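Side-chain contacts in dihydropteridine reductase (Caenorhabditis elegans, PDB 1OOE), which probably catalyses the NADH- or NADPH-dependent reduction of quinonoid dihydrobiopterin to tetrahydrobiopterin, working as a homodimer of the short-chain dehydrogenase/reductase family: residues A[112-115]-A[116-120]; A[138-141]-A[142-145]; A[162-165]-A[166-170]. One frame throughout, in Å; residues are numbered along the deposited sequence. Where two conformers were deposited one is given.

Interaction 1 (A[112-115]-A[116-120])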
loop_
_atom_site.group_PDB
_atom_site.type_symbol
_atom_site.label_atom_id
_atom_site.label_comp_id
_atom_site.label_asym_id
_atom_site.label_seq_id
_atom_site.Cartn_x
_atom_site.Cartn_y
_atom_site.Cartn_z
ATOM N N ALA A 112 0.693 -1.271 14.908
ATOM C CA ALA A 112 1.908 -2.081 14.929
ATOM C C ALA A 112 2.968 -1.419 15.810
ATOM O O ALA A 112 3.624 -2.086 16.605
ATOM C CB ALA A 112 2.446 -2.273 13.507
ATOM N N LYS A 113 3.132 -0.106 15.662
ATOM C CA LYS A 113 4.108 0.633 16.463
ATOM C C LYS A 113 3.781 0.473 17.947
ATOM O O LYS A 113 4.678 0.302 18.777
ATOM C CB LYS A 113 4.093 2.122 16.088
ATOM C CG LYS A 113 5.170 2.956 16.794
ATOM C CD LYS A 113 6.573 2.501 16.408
ATOM C CE LYS A 113 7.638 3.265 17.183
ATOM N NZ LYS A 113 9.006 2.940 16.699
ATOM N N LEU A 114 2.495 0.535 18.282
ATOM C CA LEU A 114 2.071 0.380 19.671
ATOM C C LEU A 114 2.448 -1.004 20.189
ATOM O O LEU A 114 2.893 -1.150 21.327
ATOM C CB LEU A 114 0.556 0.585 19.794
ATOM C CG LEU A 114 0.066 2.031 19.675
ATOM C CD1 LEU A 114 -1.452 2.062 19.501
ATOM C CD2 LEU A 114 0.481 2.803 20.914
ATOM N N ALA A 115 2.287 -2.016 19.341
ATOM C CA ALA A 115 2.601 -3.390 19.721
ATOM C C ALA A 115 4.084 -3.605 20.008
ATOM O O ALA A 115 4.445 -4.274 20.976
ATOM C CB ALA A 115 2.141 -4.348 18.626
ATOM N N THR A 116 4.949 -3.051 19.165
ATOM C CA THR A 116 6.382 -3.213 19.368
ATOM C C THR A 116 6.799 -2.559 20.677
ATOM O O THR A 116 7.794 -2.947 21.290
ATOM C CB THR A 116 7.195 -2.592 18.208
ATOM O OG1 THR A 116 6.925 -1.188 18.125
ATOM C CG2 THR A 116 6.828 -3.253 16.891
ATOM N N THR A 117 6.006 -1.586 21.114
ATOM C CA THR A 117 6.282 -0.851 22.339
ATOM C C THR A 117 5.628 -1.428 23.594
ATOM O O THR A 117 6.271 -1.570 24.636
ATOM C CB THR A 117 5.796 0.619 22.234
ATOM O OG1 THR A 117 6.341 1.242 21.061
ATOM C CG2 THR A 117 6.224 1.401 23.464
ATOM N N HIS A 118 4.351 -1.774 23.481
ATOM C CA HIS A 118 3.581 -2.233 24.629
ATOM C C HIS A 118 3.084 -3.673 24.713
ATOM O O HIS A 118 2.593 -4.081 25.761
ATOM C CB HIS A 118 2.379 -1.302 24.785
ATOM C CG HIS A 118 2.748 0.145 24.861
ATOM N ND1 HIS A 118 3.374 0.693 25.959
ATOM C CD2 HIS A 118 2.596 1.155 23.972
ATOM C CE1 HIS A 118 3.593 1.978 25.744
ATOM N NE2 HIS A 118 3.129 2.285 24.545
ATOM N N LEU A 119 3.195 -4.440 23.637
ATOM C CA LEU A 119 2.705 -5.817 23.661
ATOM C C LEU A 119 3.619 -6.766 24.439
ATOM O O LEU A 119 4.833 -6.772 24.241
ATOM C CB LEU A 119 2.525 -6.330 22.229
ATOM C CG LEU A 119 1.799 -7.663 22.017
ATOM C CD1 LEU A 119 0.324 -7.553 22.423
ATOM C CD2 LEU A 119 1.903 -8.045 20.545
ATOM N N LYS A 120 3.028 -7.560 25.328
ATOM C CA LYS A 120 3.794 -8.518 26.125
ATOM C C LYS A 120 4.357 -9.615 25.229
ATOM O O LYS A 120 3.805 -9.907 24.162
ATOM C CB LYS A 120 2.900 -9.178 27.181
ATOM C CG LYS A 120 1.803 -10.049 26.546
ATOM C CD LYS A 120 1.286 -11.137 27.479
ATOM C CE LYS A 120 0.103 -11.877 26.875
ATOM N NZ LYS A 120 -0.458 -12.881 27.821
HETATM O O HOH W 1 6.487 -4.833 23.241
#
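K113 offers its carbonyl oxygen to two threonine hydroxyls in succession, T116 and T117, in the last turn of helix 93-118. The T116 side chain starts at CB, which lies 3.9 Å from K113 O, one turn back. One branch, OG1, is turned back along the helix (chi1 61°), where it donates to K113 O at 2.8 Å and lies 4.1 Å from K113 CD. The other branch, CG2, comes to 3.4 Å from A112 O, while T116 N gives that same oxygen an ordinary helical hydrogen bond. With an alanine here, K113 O would probably lose one of its two hydroxyl donors, and L164 would be left facing a gap where CG2 had been. T117 OG1, on the opposite face of the K113 carbonyl plane, donates to K113 O at 3.0 Å; T117 N adds a weak bond to the same oxygen. Threonine suits both places because a hydroxyl on CB reaches K113 O one turn back, and at T116 the extra methyl adds packing. The lysine leaves in another direction, its NZ hydrogen-bonded to S90 O of the second subunit.

One residue further on, H118 N donates to L114 O at 2.7 Å, and the imidazole atom CD2 comes to 4.1 Å from L114 CD2, the two side chains lying aslant; T117 CG2 lies above one ring face, offset toward the rim. A115, too small to obstruct, lets L119 CB approach its CB at 4.1 Å, while L119 N closes the turn on A115 O. Here the chain leaves the helix for strand 119-120, with H118 and K120 bonded through the backbone to V73; helix 93-118 joins parallel strands 73-78 and 123-128 in a Rossmann-type beta-alpha-beta crossover.

Interaction 2 (A[138-141]-A[142-145])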
loop_
_atom_site.group_PDB
_atom_site.type_symbol
_atom_site.label_atom_id
_atom_site.label_comp_id
_atom_site.label_asym_id
_atom_site.label_seq_id
_atom_site.Cartn_x
_atom_site.Cartn_y
_atom_site.Cartn_z
ATOM N N PRO A 138 -10.453 -3.366 -9.866
ATOM C CA PRO A 138 -10.615 -2.230 -10.781
ATOM C C PRO A 138 -11.712 -1.214 -10.444
ATOM O O PRO A 138 -11.613 -0.049 -10.834
ATOM C CB PRO A 138 -10.846 -2.906 -12.133
ATOM C CG PRO A 138 -11.516 -4.196 -11.756
ATOM C CD PRO A 138 -10.696 -4.639 -10.564
ATOM N N SER A 139 -12.753 -1.644 -9.732
ATOM C CA SER A 139 -13.847 -0.736 -9.386
ATOM C C SER A 139 -13.617 0.037 -8.087
ATOM O O SER A 139 -14.373 0.951 -7.767
ATOM C CB SER A 139 -15.170 -1.501 -9.286
ATOM O OG SER A 139 -15.228 -2.280 -8.103
ATOM N N MET A 140 -12.576 -0.334 -7.346
ATOM C CA MET A 140 -12.243 0.322 -6.082
ATOM C C MET A 140 -10.737 0.194 -5.876
ATOM O O MET A 140 -10.269 -0.409 -4.910
ATOM C CB MET A 140 -13.008 -0.332 -4.922
ATOM C CG MET A 140 -12.950 -1.858 -4.906
ATOM S SD MET A 140 -14.035 -2.534 -3.626
ATOM C CE MET A 140 -13.123 -3.970 -3.113
ATOM N N ILE A 141 -9.995 0.781 -6.808
ATOM C CA ILE A 141 -8.539 0.731 -6.815
ATOM C C ILE A 141 -7.838 1.231 -5.554
ATOM O O ILE A 141 -6.905 0.584 -5.077
ATOM C CB ILE A 141 -8.000 1.469 -8.064
ATOM C CG1 ILE A 141 -8.515 0.753 -9.319
ATOM C CG2 ILE A 141 -6.478 1.498 -8.056
ATOM C CD1 ILE A 141 -8.061 1.359 -10.643
ATOM N N GLY A 142 -8.280 2.362 -5.012
ATOM C CA GLY A 142 -7.659 2.896 -3.807
ATOM C C GLY A 142 -7.817 1.966 -2.615
ATOM O O GLY A 142 -6.859 1.703 -1.880
ATOM N N TYR A 143 -9.031 1.469 -2.418
ATOM C CA TYR A 143 -9.306 0.548 -1.320
ATOM C C TYR A 143 -8.400 -0.669 -1.491
ATOM O O TYR A 143 -7.766 -1.131 -0.538
ATOM C CB TYR A 143 -10.774 0.114 -1.363
ATOM C CG TYR A 143 -11.186 -0.813 -0.239
ATOM C CD1 TYR A 143 -11.277 -0.353 1.074
ATOM C CD2 TYR A 143 -11.498 -2.146 -0.496
ATOM C CE1 TYR A 143 -11.675 -1.202 2.106
ATOM C CE2 TYR A 143 -11.895 -3.004 0.524
ATOM C CZ TYR A 143 -11.984 -2.522 1.823
ATOM O OH TYR A 143 -12.396 -3.364 2.833
ATOM N N GLY A 144 -8.341 -1.180 -2.717
ATOM C CA GLY A 144 -7.512 -2.340 -3.001
ATOM C C GLY A 144 -6.051 -2.124 -2.653
ATOM O O GLY A 144 -5.440 -2.979 -2.009
ATOM N N MET A 145 -5.496 -0.990 -3.083
ATOM C CA MET A 145 -4.095 -0.634 -2.823
ATOM C C MET A 145 -3.787 -0.552 -1.338
ATOM O O MET A 145 -2.789 -1.098 -0.861
ATOM C CB MET A 145 -3.758 0.739 -3.399
ATOM C CG MET A 145 -3.715 0.854 -4.890
ATOM S SD MET A 145 -2.778 2.338 -5.262
ATOM C CE MET A 145 -3.949 3.622 -4.892
#
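M140 and Y143 are brought together by two first torsions: M140 CG sits between its backbone N and carbonyl carbon (chi1 48°), and Y143 CG lies anti to its backbone N (chi1 -178°). The two side chains therefore run side by side, pointing the same way. The methionine bends at its thioether, and CE comes to 3.6 Å from Y143 CD2, with CE2 next nearest, obliquely to the ring. SD stands 5.1 Å from the Y143 ring centroid in an oblique Met-aromatic contact, for which a flexible, polarisable chain is well suited.

M140 is the N-cap residue of helix 141-158; its O takes the first helical bond, from G144 N at 3.0 Å, and a second donor, T137 OG1. Y143 fits the tyrosine position of the Tyr-x-x-x-Lys signature of short-chain dehydrogenases, and W83 meets its ring edge-to-face.

On another side of the helix, I141 and M145 pair one turn apart. I141 O accepts M145 N at 2.9 Å, and M145 CG lies 3.2 Å from that oxygen and 4.3 Å from I141 CG2. Both apolar chains continue onto L153 of the second subunit.

Interaction 3 (A[162-165]-A[166-170])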
loop_
_atom_site.group_PDB
_atom_site.type_symbol
_atom_site.label_atom_id
_atom_site.label_comp_id
_atom_site.label_asym_id
_atom_site.label_seq_id
_atom_site.Cartn_x
_atom_site.Cartn_y
_atom_site.Cartn_z
ATOM N N SER A 162 11.281 -7.928 13.103
ATOM C CA SER A 162 10.366 -6.913 12.592
ATOM C C SER A 162 10.152 -5.854 13.666
ATOM O O SER A 162 9.734 -4.736 13.379
ATOM C CB SER A 162 9.020 -7.541 12.269
ATOM O OG SER A 162 8.354 -7.878 13.475
ATOM N N GLY A 163 10.425 -6.224 14.913
ATOM C CA GLY A 163 10.237 -5.300 16.013
ATOM C C GLY A 163 9.218 -5.807 17.019
ATOM O O GLY A 163 9.152 -5.313 18.144
ATOM N N LEU A 164 8.411 -6.786 16.618
ATOM C CA LEU A 164 7.417 -7.343 17.530
ATOM C C LEU A 164 8.140 -8.167 18.587
ATOM O O LEU A 164 9.215 -8.709 18.332
ATOM C CB LEU A 164 6.409 -8.217 16.778
ATOM C CG LEU A 164 5.441 -7.462 15.859
ATOM C CD1 LEU A 164 4.431 -8.436 15.274
ATOM C CD2 LEU A 164 4.732 -6.361 16.642
ATOM N N PRO A 165 7.561 -8.271 19.790
ATOM C CA PRO A 165 8.202 -9.044 20.859
ATOM C C PRO A 165 8.283 -10.542 20.592
ATOM O O PRO A 165 7.537 -11.087 19.778
ATOM C CB PRO A 165 7.353 -8.704 22.084
ATOM C CG PRO A 165 5.998 -8.489 21.505
ATOM C CD PRO A 165 6.288 -7.689 20.252
ATOM N N ASP A 166 9.203 -11.203 21.286
ATOM C CA ASP A 166 9.397 -12.637 21.125
ATOM C C ASP A 166 8.139 -13.446 21.392
ATOM O O ASP A 166 7.363 -13.136 22.302
ATOM C CB ASP A 166 10.500 -13.136 22.061
ATOM C CG ASP A 166 11.851 -12.535 21.745
ATOM O OD1 ASP A 166 12.242 -12.541 20.560
ATOM O OD2 ASP A 166 12.526 -12.065 22.688
ATOM N N ASN A 167 7.946 -14.485 20.586
ATOM C CA ASN A 167 6.817 -15.390 20.735
ATOM C C ASN A 167 5.449 -14.782 20.439
ATOM O O ASN A 167 4.428 -15.441 20.631
ATOM C CB ASN A 167 6.825 -15.977 22.150
ATOM C CG ASN A 167 8.104 -16.741 22.457
ATOM O OD1 ASN A 167 8.535 -16.815 23.609
ATOM N ND2 ASN A 167 8.709 -17.321 21.428
ATOM N N SER A 168 5.418 -13.536 19.976
ATOM C CA SER A 168 4.138 -12.902 19.662
ATOM C C SER A 168 3.679 -13.303 18.267
ATOM O O SER A 168 4.449 -13.853 17.478
ATOM C CB SER A 168 4.253 -11.376 19.741
ATOM O OG SER A 168 5.146 -10.872 18.762
ATOM N N ALA A 169 2.417 -13.023 17.963
ATOM C CA ALA A 169 1.874 -13.358 16.653
ATOM C C ALA A 169 1.043 -12.209 16.117
ATOM O O ALA A 169 0.482 -11.427 16.884
ATOM C CB ALA A 169 1.007 -14.613 16.747
ATOM N N VAL A 170 0.993 -12.101 14.793
ATOM C CA VAL A 170 0.172 -11.093 14.135
ATOM C C VAL A 170 -0.815 -11.886 13.275
ATOM O O VAL A 170 -0.421 -12.815 12.560
ATOM C CB VAL A 170 1.013 -10.127 13.250
ATOM C CG1 VAL A 170 1.808 -10.902 12.215
ATOM C CG2 VAL A 170 0.099 -9.119 12.576
HETATM O O HOH W 2 11.608 -9.451 19.666
#
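P165 and S168 begin and end a type II beta turn, which reverses the chain between helix 141-158 and strand 169-175 in the Rossmann-type fold. Its tight part is the grip on P165 O. S168 N donates to it at 3.2 Å from above the carbonyl plane, closing the turn, and S168 OG donates at 2.6 Å, tilted only 19° from that plane. The hydroxyl gets there because OG is tucked between the backbone N and carbonyl carbon (chi1 64°), which folds it back over the turn instead of out along the strand. Serine suits the place: a single carbon is enough to bring the hydroxyl within bonding distance of the carbonyl. The same OG also lies against carbons, 3.5 Å from L164 CB and 3.7 Å from P165 CD, and S168 CB lies 3.8 Å from P165 CG. The proline ring, rigid and apolar, thus forms one wall beside the serine.

L164 takes the inner side. Its CD1 meets V170 CB at 4.3 Å, at the start of the strand, and its branches also reach L157 and, on helix 93-118, A115, so a leucine fills the space between loop and helices. V170, whose CB points toward the loop, also rests on A158 of helix 141-158, its beta-branched bulk suited to the strand.

The outer side is looser. D166 and N167 hold the two middle positions of the turn and are exposed. N167 carries the positive phi of 67° that a type II turn needs at its third position, which asparagine tolerates better than most residues. D166 points its CB away from the loop, yet one water bridges its carboxylate back to it, donating to L164 O at 2.8 Å and, more weakly, to D166 OD1.

Along the chain the three interactions come in series: interaction 1 closes helix 93-118, interaction 2 opens helix 141-158, and interaction 3 follows that helix and leads into strand 169-175. Interactions 1 and 3 are neighbours, their centres about 9 Å apart, and they touch where L119 O meets P165 CG and T116 CG2 packs on G163 O. Interaction 2 lies far off, its centre about 29 Å from that of interaction 1 and 30 Å from that of interaction 3. The helices link strands 73-78, 123-128 and 169-175, adjacent in the central sheet. All three contacts also touch the second subunit, so the fold and the homodimer interface are built from the same elements.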